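PDB 5COZ: regulatory protein YycH-like domain-containing protein from Eubacterium rectale, which is of unknown function but has a YycH-like regulatory domain and a probable lipoprotein signal, consistent with a regulatory role outside the cytoplasm. Local coordinates for residues V346-A349 with E354-I357; N50-T55 with F215-V220; N182-N187 with G222-R227; D46-I51 with K153-K158. All blocks are in the same frame, centred on the assembly; numbering follows the deposited sequence. Where two conformers were deposited one is given.

Contact 1 (V346-A349 with E354-I357); sequences VYDA and EYRI
Y355 turns back onto V346 and D348 and carries much of this contact. Its CG lies anti to the carbonyl carbon, bringing the ring over to them. There the ring crosses the V346 side chain obliquely, and V346 CG1 sits in the ring plane at the edge, 3.7 Å from Y355 CD2. V346 holds this branch anti to its own N (chi1 -173°). Its other methyl, CG2, is left to meet I357 CD1 at 3.9 Å, the two side chains crossing at about a right angle. At the far end of the Y355 ring, OH comes 3.4 Å from D348 CB. Water 3 completes the polar link, accepting from Y355 OH at 2.6 Å and donating to D348 OD2 at 2.7 Å; D348 OD1 is taken by the backbone N atoms of Y350 and T351. The fold here is the end of strand 338-348 in the mixed sheet, where the chain reverses and forms a single beta bridge, Y347 with E354. Next to it, Y355 N donates an almost straight bond to V346 O (3.0 Å, 173°). An alanine in place of Y355 would keep that backbone bond but would probably leave water 3 without one of its mates and open a gap beside V346 and D348. Y347 meets E354 differently: E354 CG forms a CH-pi contact over the ring, 4.2 Å from the centroid, and the extended chain carries its carboxylate onward toward the Y347 hydroxyl, its plane only 10° from parallel to the ring. That hydroxyl bonds to E283 on helix 276-288, which also packs on this ring.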
loop_
_atom_site.group_PDB
_atom_site.type_symbol
_atom_site.label_atom_id
_atom_site.label_comp_id
_atom_site.label_asym_id
_atom_site.label_seq_id
_atom_site.Cartn_x
_atom_site.Cartn_y
_atom_site.Cartn_z
ATOM N N VAL A 346 9.791 -5.423 -11.017
ATOM C CA VAL A 346 10.607 -5.246 -9.820
ATOM C C VAL A 346 12.061 -5.472 -10.157
ATOM O O VAL A 346 12.384 -6.454 -10.823
ATOM C CB VAL A 346 10.179 -6.202 -8.672
ATOM C CG1 VAL A 346 10.941 -5.876 -7.384
ATOM C CG2 VAL A 346 8.682 -6.132 -8.397
ATOM N N TYR A 347 12.921 -4.584 -9.675
ATOM C CA TYR A 347 14.361 -4.668 -9.872
ATOM C C TYR A 347 15.084 -4.708 -8.554
ATOM O O TYR A 347 14.752 -3.935 -7.663
ATOM C CB TYR A 347 14.846 -3.425 -10.648
ATOM C CG TYR A 347 14.357 -3.390 -12.070
ATOM C CD1 TYR A 347 13.077 -2.925 -12.380
ATOM C CD2 TYR A 347 15.193 -3.756 -13.121
ATOM C CE1 TYR A 347 12.614 -2.931 -13.697
ATOM C CE2 TYR A 347 14.747 -3.749 -14.434
ATOM C CZ TYR A 347 13.460 -3.341 -14.717
ATOM O OH TYR A 347 13.086 -3.347 -16.031
ATOM N N ASP A 348 16.114 -5.537 -8.458
ATOM C CA ASP A 348 17.035 -5.466 -7.322
ATOM C C ASP A 348 17.632 -4.037 -7.347
ATOM O O ASP A 348 18.156 -3.606 -8.391
ATOM C CB ASP A 348 18.100 -6.560 -7.492
ATOM C CG ASP A 348 19.201 -6.599 -6.448
ATOM O OD1 ASP A 348 19.642 -5.506 -6.000
ATOM O OD2 ASP A 348 19.682 -7.717 -6.141
ATOM N N ALA A 349 17.528 -3.279 -6.224
ATOM C CA ALA A 349 17.967 -1.876 -6.321
ATOM C C ALA A 349 19.477 -1.728 -6.408
ATOM O O ALA A 349 19.934 -0.695 -6.896
ATOM C CB ALA A 349 17.435 -1.062 -5.149
ATOM N N GLU A 354 16.454 -7.711 -13.088
ATOM C CA GLU A 354 15.013 -7.696 -13.261
ATOM C C GLU A 354 14.432 -9.026 -12.820
ATOM O O GLU A 354 14.863 -10.087 -13.297
ATOM C CB GLU A 354 14.659 -7.438 -14.722
ATOM C CG GLU A 354 13.168 -7.195 -14.823
ATOM C CD GLU A 354 12.618 -6.950 -16.205
ATOM O OE1 GLU A 354 13.250 -7.382 -17.199
ATOM O OE2 GLU A 354 11.507 -6.378 -16.281
ATOM N N TYR A 355 13.453 -8.979 -11.928
ATOM C CA TYR A 355 12.789 -10.196 -11.459
ATOM C C TYR A 355 11.686 -10.595 -12.399
ATOM O O TYR A 355 11.047 -9.754 -13.022
ATOM C CB TYR A 355 12.246 -9.992 -10.055
ATOM C CG TYR A 355 13.328 -9.729 -9.038
ATOM C CD1 TYR A 355 14.501 -10.488 -9.021
ATOM C CD2 TYR A 355 13.186 -8.725 -8.085
ATOM C CE1 TYR A 355 15.495 -10.254 -8.073
ATOM C CE2 TYR A 355 14.156 -8.502 -7.120
ATOM C CZ TYR A 355 15.301 -9.282 -7.105
ATOM O OH TYR A 355 16.256 -9.067 -6.161
ATOM N N ARG A 356 11.446 -11.898 -12.485
ATOM C CA ARG A 356 10.393 -12.472 -13.322
ATOM C C ARG A 356 9.042 -12.208 -12.670
ATOM O O ARG A 356 8.866 -12.554 -11.495
ATOM C CB ARG A 356 10.670 -13.987 -13.468
ATOM C CG ARG A 356 9.498 -14.854 -13.915
ATOM C CD ARG A 356 9.895 -16.317 -13.994
ATOM N NE ARG A 356 9.783 -17.029 -12.711
ATOM C CZ ARG A 356 10.810 -17.554 -12.043
ATOM N NH1 ARG A 356 12.049 -17.423 -12.504
ATOM N NH2 ARG A 356 10.605 -18.208 -10.902
ATOM N N ILE A 357 8.139 -11.479 -13.371
ATOM C CA ILE A 357 6.786 -11.234 -12.850
ATOM C C ILE A 357 5.841 -11.923 -13.825
ATOM O O ILE A 357 5.700 -11.466 -14.963
ATOM C CB ILE A 357 6.396 -9.731 -12.634
ATOM C CG1 ILE A 357 7.486 -8.907 -11.887
ATOM C CG2 ILE A 357 5.012 -9.625 -11.936
ATOM C CD1 ILE A 357 7.858 -9.348 -10.456
HETATM O O HOH W 1 10.141 -7.251 -13.218
HETATM O O HOH W 2 15.123 -5.495 -17.676
HETATM O O HOH W 3 18.605 -10.106 -6.730
#

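Contact 2 (N50-T55 with F215-V220); sequences NIWDAT and FMFPDV
W52 and D53 reach across to F217 and D219 from the corners of a type II' beta turn, I51 to A54, which follows strand 43-50 of the mixed sheet; F217 and D219 lie in segment 215-220, on strand 211-220 of the antiparallel sheet, where it is broken by a bulge or short loop. N50 comes first: its CB lies 3.3 Å above the indole plane of W52, offset toward the rim. I51 opens the turn, its O accepting from A54 N at 3.1 Å. W52 takes the next corner with a positive phi of 58°, a value most often met in glycine at this place in a type II' turn. From there its indole runs toward F217, with the six-membered ring leading. CZ3 comes 3.5 Å from F217 CD2, and CH2 lies beside CD2 and CE2 of the same ring. The two planes stand at 61° to each other, an oblique meeting of rings. NE1, at the other part of the indole, bonds to S302, which probably helps to set how the indole is turned. R227 touches W52 and makes a cation-pi contact with F217, and P224 packs on both. D53 follows, its backbone bonded to G222 and its OD2 accepting from E185 N. Its carboxylate comes near that of D219 at about a right angle, the planes 74° apart; both acids are probably charged, and so would repel each other. Water 4 bridges them from one side, hydrogen-bonded to D53 OD2 and to D219 OD2, 2.6 Å from each, while these oxygens stay 4.0 Å apart.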
loop_
_atom_site.group_PDB
_atom_site.type_symbol
_atom_site.label_atom_id
_atom_site.label_comp_id
_atom_site.label_asym_id
_atom_site.label_seq_id
_atom_site.Cartn_x
_atom_site.Cartn_y
_atom_site.Cartn_z
ATOM N N ASN A 50 8.772 7.988 -6.282
ATOM C CA ASN A 50 8.695 7.884 -4.816
ATOM C C ASN A 50 9.956 7.334 -4.217
ATOM O O ASN A 50 10.287 6.138 -4.394
ATOM C CB ASN A 50 7.534 6.977 -4.423
ATOM C CG ASN A 50 6.200 7.658 -4.466
ATOM O OD1 ASN A 50 6.074 8.810 -4.030
ATOM N ND2 ASN A 50 5.160 6.924 -4.892
ATOM N N ILE A 51 10.708 8.215 -3.516
ATOM C CA ILE A 51 11.895 7.776 -2.772
ATOM C C ILE A 51 11.617 7.932 -1.266
ATOM O O ILE A 51 12.491 7.677 -0.438
ATOM C CB ILE A 51 13.237 8.405 -3.244
ATOM C CG1 ILE A 51 13.231 9.947 -3.250
ATOM C CG2 ILE A 51 13.546 7.862 -4.641
ATOM C CD1 ILE A 51 13.516 10.580 -1.877
ATOM N N TRP A 52 10.393 8.382 -0.924
ATOM C CA TRP A 52 9.880 8.358 0.452
ATOM C C TRP A 52 10.822 9.143 1.362
ATOM O O TRP A 52 11.188 10.263 0.998
ATOM C CB TRP A 52 9.655 6.885 0.883
ATOM C CG TRP A 52 8.829 6.127 -0.125
ATOM C CD1 TRP A 52 9.287 5.266 -1.087
ATOM C CD2 TRP A 52 7.399 6.174 -0.273
ATOM N NE1 TRP A 52 8.224 4.766 -1.823
ATOM C CE2 TRP A 52 7.058 5.322 -1.352
ATOM C CE3 TRP A 52 6.382 6.920 0.348
ATOM C CZ2 TRP A 52 5.735 5.155 -1.784
ATOM C CZ3 TRP A 52 5.066 6.736 -0.063
ATOM C CH2 TRP A 52 4.758 5.894 -1.140
ATOM N N ASP A 53 11.226 8.579 2.514
ATOM C CA ASP A 53 12.075 9.317 3.432
ATOM C C ASP A 53 13.529 8.831 3.389
ATOM O O ASP A 53 14.292 9.075 4.332
ATOM C CB ASP A 53 11.495 9.209 4.857
ATOM C CG ASP A 53 10.086 9.772 4.971
ATOM O OD1 ASP A 53 9.742 10.677 4.191
ATOM O OD2 ASP A 53 9.331 9.305 5.831
ATOM N N ALA A 54 13.951 8.227 2.252
ATOM C CA ALA A 54 15.336 7.790 2.114
ATOM C C ALA A 54 16.279 8.993 2.151
ATOM O O ALA A 54 15.974 10.013 1.531
ATOM C CB ALA A 54 15.504 7.058 0.789
ATOM N N THR A 55 17.382 8.890 2.910
ATOM C CA THR A 55 18.266 10.042 3.064
ATOM C C THR A 55 19.437 10.011 2.097
ATOM O O THR A 55 20.150 11.011 1.972
ATOM C CB THR A 55 18.791 10.146 4.498
ATOM O OG1 THR A 55 19.487 8.949 4.820
ATOM C CG2 THR A 55 17.683 10.393 5.520
ATOM N N PHE A 215 -3.954 5.836 3.073
ATOM C CA PHE A 215 -2.987 4.759 3.032
ATOM C C PHE A 215 -1.709 5.312 3.566
ATOM O O PHE A 215 -1.169 6.249 3.001
ATOM C CB PHE A 215 -2.722 4.181 1.619
ATOM C CG PHE A 215 -3.732 3.252 1.009
ATOM C CD1 PHE A 215 -5.014 3.120 1.550
ATOM C CD2 PHE A 215 -3.404 2.494 -0.107
ATOM C CE1 PHE A 215 -5.971 2.286 0.929
ATOM C CE2 PHE A 215 -4.342 1.632 -0.694
ATOM C CZ PHE A 215 -5.608 1.530 -0.172
HETATM N N MSE A 216 -1.242 4.731 4.668
HETATM C CA MSE A 216 0.073 5.065 5.219
HETATM C C MSE A 216 0.960 3.869 5.023
HETATM O O MSE A 216 0.477 2.754 4.859
HETATM C CB MSE A 216 -0.010 5.471 6.673
HETATM C CG MSE A 216 -1.142 6.444 6.868
HETATM SE SE MSE A 216 -1.363 6.923 8.680
HETATM C CE MSE A 216 -0.365 8.248 8.616
ATOM N N PHE A 217 2.277 4.103 4.963
ATOM C CA PHE A 217 3.177 3.041 4.598
ATOM C C PHE A 217 4.225 2.744 5.660
ATOM O O PHE A 217 5.208 3.459 5.785
ATOM C CB PHE A 217 3.847 3.415 3.254
ATOM C CG PHE A 217 2.826 3.754 2.190
ATOM C CD1 PHE A 217 2.016 2.765 1.640
ATOM C CD2 PHE A 217 2.584 5.081 1.833
ATOM C CE1 PHE A 217 1.017 3.088 0.720
ATOM C CE2 PHE A 217 1.587 5.408 0.903
ATOM C CZ PHE A 217 0.823 4.407 0.333
ATOM N N PRO A 218 4.007 1.666 6.435
ATOM C CA PRO A 218 5.000 1.248 7.454
ATOM C C PRO A 218 6.384 1.146 6.823
ATOM O O PRO A 218 6.536 0.600 5.717
ATOM C CB PRO A 218 4.488 -0.116 7.897
ATOM C CG PRO A 218 2.970 0.048 7.769
ATOM C CD PRO A 218 2.817 0.783 6.451
ATOM N N ASP A 219 7.393 1.710 7.509
ATOM C CA ASP A 219 8.703 1.755 6.912
ATOM C C ASP A 219 9.815 1.488 7.907
ATOM O O ASP A 219 9.578 1.344 9.110
ATOM C CB ASP A 219 8.897 3.159 6.277
ATOM C CG ASP A 219 9.025 4.365 7.193
ATOM O OD1 ASP A 219 8.559 4.296 8.357
ATOM O OD2 ASP A 219 9.549 5.405 6.726
ATOM N N VAL A 220 11.045 1.420 7.385
ATOM C CA VAL A 220 12.250 1.273 8.197
ATOM C C VAL A 220 13.344 1.983 7.391
ATOM O O VAL A 220 13.331 1.910 6.156
ATOM C CB VAL A 220 12.536 -0.209 8.578
ATOM C CG1 VAL A 220 12.868 -1.075 7.368
ATOM C CG2 VAL A 220 13.631 -0.308 9.643
HETATM O O HOH W 4 10.000 7.777 7.795
#

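Contact 3 (N182-N187 with G222-R227); sequences NVCEKN and GIPYSR
C184 and G222 bring the two backbones to their nearest approach, CA to CA 6.2 Å, without a backbone bond between the segments. Each segment is instead tied to a third party: C184 is hydrogen-bonded through its backbone to F217 and N182 to D219, while Y225 bonds to P218, so both segments lean on strand 211-220. G222 has a positive phi of 76°, a conformation easy for glycine, just before the chain enters the short strand 223-224. The side-chain contact is made by one sulfur. C184 holds SG anti to its carbonyl carbon (chi1 -59°), which swings it across to P224. There it lies over a face of the proline ring, 3.7 Å from P224 CD and 3.8 Å from P224 CB, with the remaining ring atoms little further off. The same sulfur passes G222 O at 4.0 Å, a distance of packing. The meeting is therefore apolar and small, but buried, and W52 and D53 also press on C184. In the fold, the contact joins the loop between helix 165-178 and strand 188-192 to the strand that returns beside 211-220. P224 bonds through its backbone to Y305 on strand 295-311 of the mixed sheet.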
loop_
_atom_site.group_PDB
_atom_site.type_symbol
_atom_site.label_atom_id
_atom_site.label_comp_id
_atom_site.label_asym_id
_atom_site.label_seq_id
_atom_site.Cartn_x
_atom_site.Cartn_y
_atom_site.Cartn_z
ATOM N N ASN A 182 5.834 3.178 12.753
ATOM C CA ASN A 182 6.579 4.166 11.970
ATOM C C ASN A 182 6.127 4.071 10.528
ATOM O O ASN A 182 6.066 2.958 9.978
ATOM C CB ASN A 182 8.083 3.921 12.058
ATOM C CG ASN A 182 8.730 4.496 13.297
ATOM O OD1 ASN A 182 8.082 5.117 14.158
ATOM N ND2 ASN A 182 10.034 4.307 13.407
ATOM N N VAL A 183 5.787 5.211 9.931
ATOM C CA VAL A 183 5.314 5.240 8.557
ATOM C C VAL A 183 6.048 6.341 7.791
ATOM O O VAL A 183 6.543 7.297 8.411
ATOM C CB VAL A 183 3.766 5.442 8.456
ATOM C CG1 VAL A 183 2.998 4.264 9.078
ATOM C CG2 VAL A 183 3.321 6.776 9.071
ATOM N N CYS A 184 6.054 6.246 6.459
ATOM C CA CYS A 184 6.612 7.351 5.658
ATOM C C CYS A 184 5.831 8.638 5.886
ATOM O O CYS A 184 4.615 8.608 6.139
ATOM C CB CYS A 184 6.605 7.012 4.172
ATOM S SG CYS A 184 7.551 5.537 3.761
ATOM N N GLU A 185 6.495 9.785 5.678
ATOM C CA GLU A 185 5.818 11.063 5.769
ATOM C C GLU A 185 4.736 11.177 4.700
ATOM O O GLU A 185 3.661 11.712 4.991
ATOM C CB GLU A 185 6.822 12.217 5.633
ATOM C CG GLU A 185 7.811 12.254 6.781
ATOM C CD GLU A 185 8.736 13.457 6.865
ATOM O OE1 GLU A 185 8.472 14.482 6.192
ATOM O OE2 GLU A 185 9.713 13.381 7.644
ATOM N N LYS A 186 4.979 10.649 3.485
ATOM C CA LYS A 186 3.990 10.684 2.424
ATOM C C LYS A 186 2.936 9.594 2.627
ATOM O O LYS A 186 3.250 8.422 2.823
ATOM C CB LYS A 186 4.642 10.527 1.040
ATOM C CG LYS A 186 3.612 10.479 -0.104
ATOM C CD LYS A 186 4.254 10.369 -1.460
ATOM C CE LYS A 186 3.188 10.225 -2.535
ATOM N NZ LYS A 186 3.791 10.429 -3.908
ATOM N N ASN A 187 1.676 10.009 2.578
ATOM C CA ASN A 187 0.557 9.082 2.586
ATOM C C ASN A 187 -0.292 9.402 1.349
ATOM O O ASN A 187 -0.040 10.397 0.642
ATOM C CB ASN A 187 -0.237 9.158 3.898
ATOM C CG ASN A 187 -0.568 10.543 4.306
ATOM O OD1 ASN A 187 -1.334 11.211 3.628
ATOM N ND2 ASN A 187 0.068 11.027 5.381
ATOM N N GLY A 222 13.361 4.913 6.549
ATOM C CA GLY A 222 12.651 5.814 5.643
ATOM C C GLY A 222 12.073 5.196 4.388
ATOM O O GLY A 222 11.502 5.924 3.583
ATOM N N ILE A 223 12.191 3.874 4.234
ATOM C CA ILE A 223 11.775 3.173 3.021
ATOM C C ILE A 223 10.639 2.233 3.386
ATOM O O ILE A 223 10.774 1.439 4.333
ATOM C CB ILE A 223 12.997 2.445 2.403
ATOM C CG1 ILE A 223 14.044 3.490 1.982
ATOM C CG2 ILE A 223 12.541 1.578 1.212
ATOM C CD1 ILE A 223 15.404 2.873 1.566
ATOM N N PRO A 224 9.519 2.306 2.652
ATOM C CA PRO A 224 8.380 1.456 3.007
ATOM C C PRO A 224 8.574 0.004 2.612
ATOM O O PRO A 224 9.192 -0.281 1.569
ATOM C CB PRO A 224 7.213 2.071 2.219
ATOM C CG PRO A 224 7.864 2.612 0.965
ATOM C CD PRO A 224 9.229 3.150 1.477
ATOM N N TYR A 225 7.974 -0.908 3.383
ATOM C CA TYR A 225 7.917 -2.283 2.908
ATOM C C TYR A 225 7.096 -2.304 1.623
ATOM O O TYR A 225 6.232 -1.437 1.385
ATOM C CB TYR A 225 7.304 -3.253 3.942
ATOM C CG TYR A 225 7.824 -3.073 5.331
ATOM C CD1 TYR A 225 9.146 -3.361 5.643
ATOM C CD2 TYR A 225 6.977 -2.669 6.361
ATOM C CE1 TYR A 225 9.645 -3.159 6.941
ATOM C CE2 TYR A 225 7.453 -2.472 7.647
ATOM C CZ TYR A 225 8.798 -2.683 7.918
ATOM O OH TYR A 225 9.228 -2.540 9.203
ATOM N N SER A 226 7.373 -3.289 0.804
ATOM C CA SER A 226 6.839 -3.409 -0.535
ATOM C C SER A 226 5.316 -3.243 -0.632
ATOM O O SER A 226 4.555 -3.846 0.149
ATOM C CB SER A 226 7.255 -4.765 -1.094
ATOM O OG SER A 226 6.572 -5.078 -2.293
ATOM N N ARG A 227 4.906 -2.436 -1.619
ATOM C CA ARG A 227 3.511 -2.192 -1.981
ATOM C C ARG A 227 3.112 -3.043 -3.188
ATOM O O ARG A 227 2.058 -2.829 -3.767
ATOM C CB ARG A 227 3.292 -0.710 -2.264
ATOM C CG ARG A 227 3.420 0.120 -0.979
ATOM C CD ARG A 227 3.860 1.537 -1.277
ATOM N NE ARG A 227 2.918 2.326 -2.071
ATOM C CZ ARG A 227 3.194 2.863 -3.266
ATOM N NH1 ARG A 227 4.310 2.541 -3.905
ATOM N NH2 ARG A 227 2.337 3.701 -3.841
#

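Contact 4 (D46-I51 with K153-K158); sequences DSEINI and KFRTDK
E48 OE2 is gripped by two cations, R155 NH2 at 3.1 Å and the ammonium of K186. R155 ties the carboxylate, which projects from strand 43-50 of the mixed sheet, to a loop lying against strand 188-192 of the antiparallel sheet; K186 comes from the loop just before that strand. R155 meets E48 end-on with both terminal nitrogens, one to each oxygen. The NH1 bond to OE1 is 3.0 Å long and nearly straight (175°), and OE1 lies in the guanidinium plane. The other bond is more bent (151°) and reaches OE2 on its syn side but tilted out of the carboxylate plane. The two flat groups are not coplanar: OE1 is approached from above the carboxylate plane, and the planes stand 49° apart. The side chains come from opposite directions and cover a long span, since the CA atoms of E48 and R155 are 13.2 Å apart; R155 runs extended from CG to NE. A glutamine in place of E48 would probably leave R155 and K186 without the negative charge that draws them together. R155 also packs on E188 and Y190 of strand 188-192. S47 OG donates to E48 O at 2.9 Å from above the carbonyl plane. Across the contact, R155 is the centre of an inverse gamma turn, and an ST turn follows, K158 N donating to T156 OG1 at 3.2 Å.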
loop_
_atom_site.group_PDB
_atom_site.type_symbol
_atom_site.label_atom_id
_atom_site.label_comp_id
_atom_site.label_asym_id
_atom_site.label_seq_id
_atom_site.Cartn_x
_atom_site.Cartn_y
_atom_site.Cartn_z
ATOM N N ASP A 46 3.736 8.782 -17.346
ATOM C CA ASP A 46 3.049 9.857 -16.596
ATOM C C ASP A 46 3.069 9.368 -15.168
ATOM O O ASP A 46 2.107 8.762 -14.666
ATOM C CB ASP A 46 1.640 10.105 -17.146
ATOM C CG ASP A 46 0.963 11.329 -16.569
ATOM O OD1 ASP A 46 1.550 11.968 -15.673
ATOM O OD2 ASP A 46 -0.157 11.645 -17.012
ATOM N N SER A 47 4.211 9.599 -14.530
ATOM C CA SER A 47 4.570 8.873 -13.340
ATOM C C SER A 47 4.970 9.656 -12.133
ATOM O O SER A 47 5.691 10.635 -12.229
ATOM C CB SER A 47 5.753 7.987 -13.735
ATOM O OG SER A 47 6.220 7.081 -12.746
ATOM N N GLU A 48 4.556 9.147 -10.971
ATOM C CA GLU A 48 5.058 9.603 -9.693
ATOM C C GLU A 48 6.440 8.980 -9.517
ATOM O O GLU A 48 6.703 7.880 -10.034
ATOM C CB GLU A 48 4.143 9.138 -8.549
ATOM C CG GLU A 48 2.833 9.895 -8.456
ATOM C CD GLU A 48 2.093 9.579 -7.172
ATOM O OE1 GLU A 48 1.557 8.452 -7.067
ATOM O OE2 GLU A 48 2.123 10.419 -6.241
ATOM N N ILE A 49 7.323 9.672 -8.803
ATOM C CA ILE A 49 8.631 9.176 -8.397
ATOM C C ILE A 49 8.613 9.163 -6.887
ATOM O O ILE A 49 8.398 10.214 -6.286
ATOM C CB ILE A 49 9.789 10.043 -8.941
ATOM C CG1 ILE A 49 9.710 10.225 -10.487
ATOM C CG2 ILE A 49 11.159 9.500 -8.482
ATOM C CD1 ILE A 49 9.914 8.927 -11.296
ATOM N N ASN A 50 8.772 7.988 -6.282
ATOM C CA ASN A 50 8.695 7.884 -4.816
ATOM C C ASN A 50 9.956 7.334 -4.217
ATOM O O ASN A 50 10.287 6.138 -4.394
ATOM C CB ASN A 50 7.534 6.977 -4.423
ATOM C CG ASN A 50 6.200 7.658 -4.466
ATOM O OD1 ASN A 50 6.074 8.810 -4.030
ATOM N ND2 ASN A 50 5.160 6.924 -4.892
ATOM N N ILE A 51 10.708 8.215 -3.516
ATOM C CA ILE A 51 11.895 7.776 -2.772
ATOM C C ILE A 51 11.617 7.932 -1.266
ATOM O O ILE A 51 12.491 7.677 -0.438
ATOM C CB ILE A 51 13.237 8.405 -3.244
ATOM C CG1 ILE A 51 13.231 9.947 -3.250
ATOM C CG2 ILE A 51 13.546 7.862 -4.641
ATOM C CD1 ILE A 51 13.516 10.580 -1.877
ATOM N N LYS A 153 -9.087 6.206 -9.012
ATOM C CA LYS A 153 -10.139 7.171 -9.380
ATOM C C LYS A 153 -10.652 7.961 -8.164
ATOM O O LYS A 153 -11.275 9.023 -8.346
ATOM C CB LYS A 153 -11.303 6.502 -10.117
ATOM C CG LYS A 153 -12.094 5.504 -9.296
ATOM C CD LYS A 153 -13.196 4.815 -10.107
ATOM C CE LYS A 153 -12.771 3.440 -10.573
ATOM N NZ LYS A 153 -13.908 2.673 -11.143
ATOM N N PHE A 154 -10.368 7.479 -6.951
ATOM C CA PHE A 154 -10.793 8.192 -5.728
ATOM C C PHE A 154 -9.694 9.120 -5.161
ATOM O O PHE A 154 -9.946 9.824 -4.178
ATOM C CB PHE A 154 -11.193 7.151 -4.672
ATOM C CG PHE A 154 -12.392 6.325 -5.088
ATOM C CD1 PHE A 154 -13.686 6.786 -4.865
ATOM C CD2 PHE A 154 -12.222 5.110 -5.750
ATOM C CE1 PHE A 154 -14.788 6.025 -5.253
ATOM C CE2 PHE A 154 -13.325 4.359 -6.161
ATOM C CZ PHE A 154 -14.604 4.818 -5.909
ATOM N N ARG A 155 -8.502 9.167 -5.779
ATOM C CA ARG A 155 -7.419 10.011 -5.298
ATOM C C ARG A 155 -7.600 11.409 -5.845
ATOM O O ARG A 155 -7.034 11.747 -6.881
ATOM C CB ARG A 155 -6.077 9.391 -5.743
ATOM C CG ARG A 155 -4.900 10.023 -5.051
ATOM C CD ARG A 155 -3.767 9.061 -4.996
ATOM N NE ARG A 155 -2.591 9.719 -4.449
ATOM C CZ ARG A 155 -1.368 9.538 -4.917
ATOM N NH1 ARG A 155 -1.153 8.707 -5.928
ATOM N NH2 ARG A 155 -0.350 10.198 -4.388
ATOM N N THR A 156 -8.447 12.219 -5.177
ATOM C CA THR A 156 -8.764 13.571 -5.647
ATOM C C THR A 156 -8.470 14.599 -4.565
ATOM O O THR A 156 -8.156 14.227 -3.435
ATOM C CB THR A 156 -10.268 13.652 -6.013
ATOM O OG1 THR A 156 -11.015 13.782 -4.797
ATOM C CG2 THR A 156 -10.772 12.448 -6.845
ATOM N N ASP A 157 -8.625 15.901 -4.901
ATOM C CA ASP A 157 -8.404 16.992 -3.945
ATOM C C ASP A 157 -9.706 17.440 -3.281
ATOM O O ASP A 157 -9.695 18.468 -2.594
ATOM C CB ASP A 157 -7.789 18.212 -4.669
ATOM C CG ASP A 157 -6.546 17.878 -5.479
ATOM O OD1 ASP A 157 -5.648 17.194 -4.932
ATOM O OD2 ASP A 157 -6.483 18.290 -6.669
ATOM N N LYS A 158 -10.809 16.695 -3.479
ATOM C CA LYS A 158 -12.082 17.103 -2.868
ATOM C C LYS A 158 -11.959 17.163 -1.335
ATOM O O LYS A 158 -11.333 16.314 -0.706
ATOM C CB LYS A 158 -13.215 16.140 -3.274
ATOM C CG LYS A 158 -14.595 16.530 -2.722
ATOM C CD LYS A 158 -15.704 15.712 -3.311
ATOM C CE LYS A 158 -17.041 16.066 -2.675
ATOM N NZ LYS A 158 -18.153 15.378 -3.365
#

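Overall arrangement
Contacts 2 and 3 lie together near the middle of the chain, their centres about 3 Å apart, and share the junction of the antiparallel sheet with the turn after strand 43-50. Contact 3 is buried and apolar; contact 2, partly buried, adds a water-bridged pair of acids to its aromatic pair. Contact 4 starts from the same strand 43-50, sharing N50 and I51 with contact 2, but lies at the surface and works by charge. K186 couples these three, its NZ 2.9 Å from E48 OE2 and 2.8 Å from N50 OD1. Contact 1 stands apart, about 19 Å from contact 2 between centres: a local chain reversal, partly buried, at the end of another strand of the mixed sheet.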